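Local coordinates for NikO protein (Streptomyces tendae, PDB 4FQD) that acts as an enolpyruvyl transferase essential in nikkomycin biosynthesis and belongs to the MurA subfamily of the EPSP synthase family, at residues G66-A71 with D100-I105; V339-Q344 with E366-F371; T358-A363 with T387-D392. The protein carries 4 engineered substitutions. All coordinates share one frame; numbering follows the deposited sequence.

Interaction 1: G66-A71 with D100-I105; sequences GEIFRA and DLVGRI
Leu101 points its forked end at the side of helix 60-71, and its two methyls go to different neighbours. CD1 lies beside Glu67, 3.3 Å from OE1 and also near the CB at the base of that side chain. CD2 turns the other way, toward the CB of Ala71, at 4.3 Å, and toward Ile68, whose CG1 sits 3.9 Å from the CG of Leu101. This placement follows from a first torsion of 172°, which swings CG opposite the backbone N and carries the fork across to the helix. Leu101 and Ile68 meet at a slant rather than end-on. Beyond that meeting point, Ile68 continues with its CD1 between two further aliphatic groups, CG2 of Val102 at 4.3 Å and CD1 of Ile105 at 4.4 Å. Ile105 also packs on Val64 and Leu65 of helix 60-71, and Ser108 and Leu111 add to the surroundings of Ile68. No hydrogen bond links 66-71 to 100-105, and Glu67 OE1 stops 5.1 Å short of Arg104 NE. The chemistry is therefore that of dispersion and burial: the short helix 99-102 and its following turn are held to helix 60-71 by the fit of branched aliphatic chains, with polar Glu67 at the margin.

Interaction 2: V339-Q344 with E366-F371; sequences VFSDSQ and EHRFGF
Arg368 reaches Asp342 through a chain whose first torsion, 65°, places CG between the backbone N and the carbonyl carbon, and whose third, -64°, turns the guanidinium toward the carboxylate. The result is an end-on salt bridge in which both terminal nitrogens hold one oxygen: NH2 is 2.5 Å and NH1 2.8 Å from Asp342 OD1. That oxygen lies in the plane of the guanidinium, but the carboxylate is turned 68° against it, and the two donors consequently arrive differently, NH2 on the anti lone pair and NH1 from above the carboxylate plane. Ser341 adds its carbonyl O over the centre of one guanidinium face, 3.5 Å above it, while its OG, bonded to Glu362, touches Arg368 CD at 3.1 Å. Gln344 works on the aromatic side. Its OE1 is 3.3 Å from Phe369 CE1 and at the edge of the Phe371 ring, 3.5 Å from CE1, and its NE2 is bonded to Glu362. With an alanine here in place of Arg368, Asp342 OD1 would probably be left without the two donors that grip it, and its carboxylate set freer to turn. Arg410 of helix 409-419 packs on both Asp342 and Arg368, and a sulfate, probably from the crystallisation liquor, lies about 4 Å from the Asp342 side chain. Topologically, 339-344 leads from strand 331-334 into helix 344-351, while 366-371 leads from strand 356-362 into helix 372-378; two successive strand-to-helix loops are thus joined at one end of the sheet, as befits the inverse alpha/beta barrel of enolpyruvyl transferases.

Interaction 3: T358-A363 with T387-D392; sequences TYIREA and TVLRVD
The guanidinium of Arg361 has CG2 of Val388 over one face, 3.5 Å above its plane and displaced from the centre toward NH1. The chain gets there because chi1 of -167° sends it away from its own N and the methylenes run extended past Thr387, whose OG1 is 3.7 Å from Arg361 CG; a water joins that hydroxyl to Arg361 NE, the latter bond being weak. Further along the same sheet face, Tyr359 and Arg390 lie side by side and point the same way, with CE2 of the ring 3.7 Å from Arg390 CG and the ring and guanidinium planes 63° apart. Asp392 stands at the guanidinium edge, in its plane, and its OD2 forms a salt bridge of 2.9 Å to Arg390 NH1, weak as a hydrogen bond. The stronger polar partner of Arg390 is Ala185 O of the second subunit, bonded to NE; Leu186 of that subunit packs on Tyr359 and Arg361.

Beneath these groups the backbones pair antiparallel. Thr358 and Val391 exchange two bonds, as do Ile360 and Leu389, where Leu389 N gives to Ile360 O at 2.7 Å and 179°, and Glu362 N closes the end on Thr387 O at 2.8 Å. The other face carries Thr358, Ile360, Leu389 and Val391; CB of Ile360 and CB of Leu389 are 4.3 Å apart. Ile360 rests on Ala348 of helix 344-351, and Leu389 on Phe369 and Phe371. One side of the pair thus packs on helix 344-351 and the 366-371 loop, and the other meets the second subunit. These are the two central strands of a mixed four-stranded sheet, a basic element of the inverse alpha/beta barrel in the EPSP synthase family.

How the interactions relate
Interaction 1 comes first along the chain and closes before the others open; its centre is about 28 Å from that of interaction 2 and about 37 Å from that of interaction 3, on the opposite side of the chain's centre. It unites helices 60-71 and 99-102, sharing no element with the other two. Interactions 2 and 3 are neighbours, centres about 9 Å apart, and their segments alternate in sequence: strand 356-362 runs on toward 366-371. Glu362 of interaction 3 is the polar joint shared by loop 339-344 and the strand pair. Sheet, loops and subunit interface thus form one connected region, whereas the helix packing of interaction 1 is separate.

Interaction 1: G66-A71 with D100-I105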
loop_
_atom_site.group_PDB
_atom_site.type_symbol
_atom_site.label_atom_id
_atom_site.label_comp_id
_atom_site.label_asym_id
_atom_site.label_seq_id
_atom_site.Cartn_x
_atom_site.Cartn_y
_atom_site.Cartn_z
ATOM N N GLY A 66 -36.277 -0.302 -13.574
ATOM C CA GLY A 66 -37.376 -0.003 -14.472
ATOM C C GLY A 66 -38.692 -0.535 -13.942
ATOM O O GLY A 66 -39.727 0.121 -14.046
ATOM N N GLU A 67 -38.649 -1.732 -13.365
ATOM C CA GLU A 67 -39.840 -2.350 -12.797
ATOM C C GLU A 67 -40.277 -1.628 -11.527
ATOM O O GLU A 67 -41.470 -1.461 -11.281
ATOM C CB GLU A 67 -39.596 -3.835 -12.511
ATOM C CG GLU A 67 -39.408 -4.684 -13.760
ATOM C CD GLU A 67 -39.031 -6.118 -13.440
ATOM O OE1 GLU A 67 -38.961 -6.463 -12.241
ATOM O OE2 GLU A 67 -38.803 -6.901 -14.386
ATOM N N ILE A 68 -39.304 -1.201 -10.727
ATOM C CA ILE A 68 -39.587 -0.468 -9.495
ATOM C C ILE A 68 -40.329 0.835 -9.791
ATOM O O ILE A 68 -41.292 1.183 -9.106
ATOM C CB ILE A 68 -38.294 -0.168 -8.704
ATOM C CG1 ILE A 68 -37.715 -1.460 -8.121
ATOM C CG2 ILE A 68 -38.560 0.833 -7.591
ATOM C CD1 ILE A 68 -36.415 -1.262 -7.367
ATOM N N PHE A 69 -39.880 1.544 -10.823
ATOM C CA PHE A 69 -40.515 2.792 -11.236
ATOM C C PHE A 69 -41.976 2.586 -11.630
ATOM O O PHE A 69 -42.864 3.279 -11.133
ATOM C CB PHE A 69 -39.743 3.424 -12.397
ATOM C CG PHE A 69 -38.732 4.448 -11.969
ATOM C CD1 PHE A 69 -37.677 4.099 -11.142
ATOM C CD2 PHE A 69 -38.831 5.760 -12.403
ATOM C CE1 PHE A 69 -36.746 5.042 -10.748
ATOM C CE2 PHE A 69 -37.902 6.707 -12.013
ATOM C CZ PHE A 69 -36.857 6.347 -11.184
ATOM N N ARG A 70 -42.220 1.627 -12.516
ATOM C CA ARG A 70 -43.572 1.350 -12.991
ATOM C C ARG A 70 -44.474 0.816 -11.881
ATOM O O ARG A 70 -45.680 1.062 -11.881
ATOM C CB ARG A 70 -43.540 0.368 -14.165
ATOM C CG ARG A 70 -42.886 0.921 -15.421
ATOM C CD ARG A 70 -42.994 -0.061 -16.576
ATOM N NE ARG A 70 -42.324 -1.325 -16.285
ATOM C CZ ARG A 70 -41.065 -1.595 -16.612
ATOM N NH1 ARG A 70 -40.333 -0.686 -17.246
ATOM N NH2 ARG A 70 -40.536 -2.772 -16.307
ATOM N N ALA A 71 -43.884 0.088 -10.937
ATOM C CA ALA A 71 -44.641 -0.473 -9.823
ATOM C C ALA A 71 -45.111 0.619 -8.867
ATOM O O ALA A 71 -46.081 0.436 -8.131
ATOM C CB ALA A 71 -43.806 -1.508 -9.080
ATOM N N ASP A 100 -39.537 -8.138 -2.327
ATOM C CA ASP A 100 -38.708 -9.068 -3.083
ATOM C C ASP A 100 -38.125 -8.387 -4.311
ATOM O O ASP A 100 -36.985 -8.643 -4.690
ATOM C CB ASP A 100 -39.516 -10.298 -3.497
ATOM C CG ASP A 100 -38.651 -11.377 -4.119
ATOM O OD1 ASP A 100 -37.434 -11.399 -3.838
ATOM O OD2 ASP A 100 -39.187 -12.206 -4.884
ATOM N N LEU A 101 -38.918 -7.513 -4.922
ATOM C CA LEU A 101 -38.486 -6.765 -6.093
ATOM C C LEU A 101 -37.360 -5.791 -5.751
ATOM O O LEU A 101 -36.346 -5.731 -6.446
ATOM C CB LEU A 101 -39.669 -6.004 -6.694
ATOM C CG LEU A 101 -39.342 -5.017 -7.816
ATOM C CD1 LEU A 101 -38.826 -5.748 -9.046
ATOM C CD2 LEU A 101 -40.562 -4.177 -8.151
ATOM N N VAL A 102 -37.547 -5.036 -4.674
ATOM C CA VAL A 102 -36.555 -4.062 -4.222
ATOM C C VAL A 102 -35.241 -4.729 -3.810
ATOM O O VAL A 102 -34.156 -4.237 -4.126
ATOM C CB VAL A 102 -37.103 -3.211 -3.052
ATOM C CG1 VAL A 102 -35.977 -2.486 -2.325
ATOM C CG2 VAL A 102 -38.150 -2.224 -3.555
ATOM N N GLY A 103 -35.344 -5.860 -3.119
ATOM C CA GLY A 103 -34.174 -6.562 -2.622
ATOM C C GLY A 103 -33.371 -7.278 -3.692
ATOM O O GLY A 103 -32.323 -7.856 -3.403
ATOM N N ARG A 104 -33.860 -7.244 -4.928
ATOM C CA ARG A 104 -33.172 -7.886 -6.043
ATOM C C ARG A 104 -31.856 -7.188 -6.376
ATOM O O ARG A 104 -30.907 -7.824 -6.837
ATOM C CB ARG A 104 -34.068 -7.925 -7.284
ATOM C CG ARG A 104 -35.219 -8.911 -7.193
ATOM C CD ARG A 104 -36.167 -8.775 -8.373
ATOM N NE ARG A 104 -35.556 -9.217 -9.623
ATOM C CZ ARG A 104 -35.683 -10.444 -10.121
ATOM N NH1 ARG A 104 -36.404 -11.351 -9.476
ATOM N NH2 ARG A 104 -35.094 -10.764 -11.263
ATOM N N ILE A 105 -31.804 -5.881 -6.141
ATOM C CA ILE A 105 -30.609 -5.100 -6.443
ATOM C C ILE A 105 -30.149 -4.258 -5.257
ATOM O O ILE A 105 -30.903 -4.023 -4.313
ATOM C CB ILE A 105 -30.825 -4.173 -7.654
ATOM C CG1 ILE A 105 -32.014 -3.243 -7.406
ATOM C CG2 ILE A 105 -31.037 -4.988 -8.921
ATOM C CD1 ILE A 105 -32.235 -2.234 -8.507
#

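Interaction 2: V339-Q344 with E366-F371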
loop_
_atom_site.group_PDB
_atom_site.type_symbol
_atom_site.label_atom_id
_atom_site.label_comp_id
_atom_site.label_asym_id
_atom_site.label_seq_id
_atom_site.Cartn_x
_atom_site.Cartn_y
_atom_site.Cartn_z
ATOM N N VAL A 339 -7.123 3.184 -6.431
ATOM C CA VAL A 339 -7.519 2.043 -7.247
ATOM C C VAL A 339 -8.823 1.434 -6.743
ATOM O O VAL A 339 -8.986 1.205 -5.544
ATOM C CB VAL A 339 -6.426 0.959 -7.255
ATOM C CG1 VAL A 339 -6.850 -0.223 -8.114
ATOM C CG2 VAL A 339 -5.116 1.541 -7.754
ATOM N N PHE A 340 -9.748 1.179 -7.664
ATOM C CA PHE A 340 -11.017 0.547 -7.325
ATOM C C PHE A 340 -10.810 -0.834 -6.718
ATOM O O PHE A 340 -9.828 -1.515 -7.012
ATOM C CB PHE A 340 -11.911 0.428 -8.560
ATOM C CG PHE A 340 -12.702 1.666 -8.859
ATOM C CD1 PHE A 340 -13.797 2.005 -8.082
ATOM C CD2 PHE A 340 -12.363 2.482 -9.926
ATOM C CE1 PHE A 340 -14.532 3.140 -8.355
ATOM C CE2 PHE A 340 -13.095 3.618 -10.204
ATOM C CZ PHE A 340 -14.182 3.947 -9.419
ATOM N N SER A 341 -11.747 -1.244 -5.873
ATOM C CA SER A 341 -11.690 -2.557 -5.253
ATOM C C SER A 341 -12.011 -3.637 -6.283
ATOM O O SER A 341 -11.517 -4.761 -6.197
ATOM C CB SER A 341 -12.673 -2.627 -4.085
ATOM O OG SER A 341 -12.403 -3.746 -3.260
ATOM N N ASP A 342 -12.836 -3.280 -7.262
ATOM C CA ASP A 342 -13.242 -4.210 -8.310
ATOM C C ASP A 342 -12.150 -4.408 -9.358
ATOM O O ASP A 342 -12.178 -5.375 -10.118
ATOM C CB ASP A 342 -14.526 -3.727 -8.987
ATOM C CG ASP A 342 -15.734 -3.823 -8.079
ATOM O OD1 ASP A 342 -15.803 -4.782 -7.283
ATOM O OD2 ASP A 342 -16.615 -2.941 -8.161
ATOM N N SER A 343 -11.192 -3.486 -9.395
ATOM C CA SER A 343 -10.110 -3.548 -10.373
ATOM C C SER A 343 -8.998 -4.485 -9.910
ATOM O O SER A 343 -8.276 -5.062 -10.724
ATOM C CB SER A 343 -9.542 -2.150 -10.627
ATOM O OG SER A 343 -10.543 -1.273 -11.116
ATOM N N GLN A 344 -8.879 -4.634 -8.596
ATOM C CA GLN A 344 -7.824 -5.441 -7.986
ATOM C C GLN A 344 -7.711 -6.910 -8.450
ATOM O O GLN A 344 -6.597 -7.394 -8.658
ATOM C CB GLN A 344 -7.896 -5.331 -6.455
ATOM C CG GLN A 344 -7.804 -6.645 -5.713
ATOM C CD GLN A 344 -8.934 -6.821 -4.722
ATOM O OE1 GLN A 344 -9.547 -7.885 -4.647
ATOM N NE2 GLN A 344 -9.216 -5.776 -3.951
ATOM N N GLU A 366 -13.285 -5.302 2.894
ATOM C CA GLU A 366 -12.605 -6.392 3.575
ATOM C C GLU A 366 -13.105 -7.754 3.109
ATOM O O GLU A 366 -14.290 -7.922 2.824
ATOM C CB GLU A 366 -12.833 -6.262 5.076
ATOM C CG GLU A 366 -11.934 -7.131 5.913
ATOM C CD GLU A 366 -10.472 -6.731 5.825
ATOM O OE1 GLU A 366 -10.170 -5.544 5.563
ATOM O OE2 GLU A 366 -9.624 -7.623 6.025
ATOM N N HIS A 367 -12.192 -8.718 3.030
ATOM C CA HIS A 367 -12.537 -10.092 2.673
ATOM C C HIS A 367 -13.174 -10.234 1.292
ATOM O O HIS A 367 -14.305 -10.705 1.173
ATOM C CB HIS A 367 -13.464 -10.716 3.724
ATOM C CG HIS A 367 -12.771 -11.108 4.988
ATOM N ND1 HIS A 367 -12.952 -10.434 6.178
ATOM C CD2 HIS A 367 -11.887 -12.099 5.249
ATOM C CE1 HIS A 367 -12.214 -10.999 7.116
ATOM N NE2 HIS A 367 -11.557 -12.010 6.579
ATOM N N ARG A 368 -12.457 -9.820 0.253
ATOM C CA ARG A 368 -12.899 -10.100 -1.112
ATOM C C ARG A 368 -11.758 -10.636 -1.977
ATOM O O ARG A 368 -11.617 -10.284 -3.150
ATOM C CB ARG A 368 -13.586 -8.890 -1.757
ATOM C CG ARG A 368 -12.705 -7.678 -1.979
ATOM C CD ARG A 368 -13.450 -6.617 -2.771
ATOM N NE ARG A 368 -13.792 -7.063 -4.120
ATOM C CZ ARG A 368 -14.462 -6.328 -5.002
ATOM N NH1 ARG A 368 -14.867 -5.106 -4.677
ATOM N NH2 ARG A 368 -14.729 -6.812 -6.207
ATOM N N PHE A 369 -10.948 -11.500 -1.377
ATOM C CA PHE A 369 -9.921 -12.227 -2.104
ATOM C C PHE A 369 -10.383 -13.665 -2.289
ATOM O O PHE A 369 -9.578 -14.595 -2.281
ATOM C CB PHE A 369 -8.598 -12.190 -1.340
ATOM C CG PHE A 369 -7.972 -10.827 -1.276
ATOM C CD1 PHE A 369 -7.988 -9.991 -2.382
ATOM C CD2 PHE A 369 -7.374 -10.377 -0.111
ATOM C CE1 PHE A 369 -7.413 -8.735 -2.326
ATOM C CE2 PHE A 369 -6.798 -9.121 -0.049
ATOM C CZ PHE A 369 -6.818 -8.299 -1.159
ATOM N N GLY A 370 -11.692 -13.840 -2.453
ATOM C CA GLY A 370 -12.280 -15.159 -2.606
ATOM C C GLY A 370 -11.956 -15.815 -3.934
ATOM O O GLY A 370 -12.203 -17.007 -4.123
ATOM N N PHE A 371 -11.407 -15.036 -4.859
ATOM C CA PHE A 371 -11.004 -15.556 -6.160
ATOM C C PHE A 371 -9.643 -16.242 -6.076
ATOM O O PHE A 371 -9.304 -17.074 -6.917
ATOM C CB PHE A 371 -10.959 -14.426 -7.195
ATOM C CG PHE A 371 -10.021 -13.305 -6.835
ATOM C CD1 PHE A 371 -10.461 -12.225 -6.090
ATOM C CD2 PHE A 371 -8.697 -13.332 -7.246
ATOM C CE1 PHE A 371 -9.600 -11.193 -5.758
ATOM C CE2 PHE A 371 -7.832 -12.306 -6.917
ATOM C CZ PHE A 371 -8.284 -11.235 -6.173
#

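Interaction 3: T358-A363 with T387-D392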
loop_
_atom_site.group_PDB
_atom_site.type_symbol
_atom_site.label_atom_id
_atom_site.label_comp_id
_atom_site.label_asym_id
_atom_site.label_seq_id
_atom_site.Cartn_x
_atom_site.Cartn_y
_atom_site.Cartn_z
ATOM N N THR A 358 3.820 -9.392 -6.477
ATOM C CA THR A 358 2.857 -8.298 -6.520
ATOM C C THR A 358 2.076 -8.254 -5.212
ATOM O O THR A 358 1.448 -9.237 -4.823
ATOM C CB THR A 358 1.879 -8.439 -7.702
ATOM O OG1 THR A 358 2.550 -8.104 -8.922
ATOM C CG2 THR A 358 0.689 -7.506 -7.522
ATOM N N TYR A 359 2.125 -7.112 -4.535
ATOM C CA TYR A 359 1.455 -6.957 -3.250
ATOM C C TYR A 359 0.191 -6.120 -3.391
ATOM O O TYR A 359 0.241 -4.969 -3.823
ATOM C CB TYR A 359 2.398 -6.320 -2.227
ATOM C CG TYR A 359 3.689 -7.081 -2.030
ATOM C CD1 TYR A 359 4.799 -6.821 -2.826
ATOM C CD2 TYR A 359 3.800 -8.057 -1.049
ATOM C CE1 TYR A 359 5.981 -7.513 -2.650
ATOM C CE2 TYR A 359 4.980 -8.755 -0.865
ATOM C CZ TYR A 359 6.066 -8.478 -1.669
ATOM O OH TYR A 359 7.243 -9.170 -1.489
ATOM N N ILE A 360 -0.943 -6.706 -3.025
ATOM C CA ILE A 360 -2.225 -6.024 -3.138
ATOM C C ILE A 360 -2.895 -5.877 -1.778
ATOM O O ILE A 360 -3.159 -6.869 -1.096
ATOM C CB ILE A 360 -3.175 -6.772 -4.091
ATOM C CG1 ILE A 360 -2.550 -6.884 -5.485
ATOM C CG2 ILE A 360 -4.525 -6.072 -4.154
ATOM C CD1 ILE A 360 -3.400 -7.642 -6.480
ATOM N N ARG A 361 -3.165 -4.637 -1.384
ATOM C CA ARG A 361 -3.826 -4.374 -0.113
ATOM C C ARG A 361 -5.228 -3.816 -0.317
ATOM O O ARG A 361 -5.426 -2.858 -1.064
ATOM C CB ARG A 361 -3.003 -3.405 0.736
ATOM C CG ARG A 361 -3.460 -3.327 2.181
ATOM C CD ARG A 361 -2.643 -2.318 2.959
ATOM N NE ARG A 361 -2.526 -2.684 4.366
ATOM C CZ ARG A 361 -1.493 -3.341 4.881
ATOM N NH1 ARG A 361 -0.481 -3.698 4.106
ATOM N NH2 ARG A 361 -1.469 -3.636 6.173
ATOM N N GLU A 362 -6.197 -4.424 0.358
ATOM C CA GLU A 362 -7.586 -3.994 0.276
ATOM C C GLU A 362 -7.924 -3.032 1.410
ATOM O O GLU A 362 -7.800 -3.379 2.584
ATOM C CB GLU A 362 -8.513 -5.208 0.326
ATOM C CG GLU A 362 -9.981 -4.857 0.419
ATOM C CD GLU A 362 -10.498 -4.181 -0.832
ATOM O OE1 GLU A 362 -10.365 -4.770 -1.925
ATOM O OE2 GLU A 362 -11.034 -3.059 -0.721
ATOM N N ALA A 363 -8.357 -1.825 1.056
ATOM C CA ALA A 363 -8.677 -0.813 2.058
ATOM C C ALA A 363 -10.101 -0.282 1.917
ATOM O O ALA A 363 -10.414 0.808 2.395
ATOM C CB ALA A 363 -7.676 0.330 1.997
ATOM N N THR A 387 -6.032 -8.327 5.037
ATOM C CA THR A 387 -6.314 -7.325 4.014
ATOM C C THR A 387 -5.322 -7.386 2.863
ATOM O O THR A 387 -5.418 -6.605 1.916
ATOM C CB THR A 387 -6.235 -5.897 4.587
ATOM O OG1 THR A 387 -4.861 -5.529 4.754
ATOM C CG2 THR A 387 -6.935 -5.809 5.926
ATOM N N VAL A 388 -4.363 -8.301 2.946
ATOM C CA VAL A 388 -3.272 -8.337 1.980
ATOM C C VAL A 388 -3.287 -9.588 1.109
ATOM O O VAL A 388 -3.433 -10.704 1.606
ATOM C CB VAL A 388 -1.902 -8.220 2.685
ATOM C CG1 VAL A 388 -0.760 -8.385 1.688
ATOM C CG2 VAL A 388 -1.798 -6.887 3.408
ATOM N N LEU A 389 -3.141 -9.384 -0.196
ATOM C CA LEU A 389 -2.980 -10.480 -1.142
ATOM C C LEU A 389 -1.652 -10.338 -1.875
ATOM O O LEU A 389 -1.305 -9.254 -2.347
ATOM C CB LEU A 389 -4.133 -10.495 -2.147
ATOM C CG LEU A 389 -3.923 -11.322 -3.419
ATOM C CD1 LEU A 389 -3.775 -12.801 -3.092
ATOM C CD2 LEU A 389 -5.065 -11.094 -4.399
ATOM N N ARG A 390 -0.906 -11.434 -1.964
ATOM C CA ARG A 390 0.374 -11.423 -2.658
ATOM C C ARG A 390 0.390 -12.447 -3.786
ATOM O O ARG A 390 -0.061 -13.578 -3.614
ATOM C CB ARG A 390 1.519 -11.701 -1.683
ATOM C CG ARG A 390 2.904 -11.488 -2.272
ATOM C CD ARG A 390 3.813 -12.661 -1.951
ATOM N NE ARG A 390 3.738 -13.040 -0.543
ATOM C CZ ARG A 390 3.871 -14.284 -0.096
ATOM N NH1 ARG A 390 4.083 -15.278 -0.949
ATOM N NH2 ARG A 390 3.786 -14.537 1.202
ATOM N N VAL A 391 0.904 -12.041 -4.942
ATOM C CA VAL A 391 1.046 -12.941 -6.078
ATOM C C VAL A 391 2.520 -13.152 -6.407
ATOM O O VAL A 391 3.254 -12.194 -6.651
ATOM C CB VAL A 391 0.309 -12.404 -7.323
ATOM C CG1 VAL A 391 0.562 -13.305 -8.522
ATOM C CG2 VAL A 391 -1.182 -12.284 -7.045
ATOM N N ASP A 392 2.949 -14.410 -6.408
ATOM C CA ASP A 392 4.344 -14.746 -6.672
ATOM C C ASP A 392 4.600 -15.006 -8.151
ATOM O O ASP A 392 4.684 -16.155 -8.584
ATOM C CB ASP A 392 4.766 -15.965 -5.850
ATOM C CG ASP A 392 4.864 -15.663 -4.370
ATOM O OD1 ASP A 392 5.270 -14.535 -4.022
ATOM O OD2 ASP A 392 4.537 -16.552 -3.556
HETATM O O HOH W 1 -5.211 -2.829 6.303
#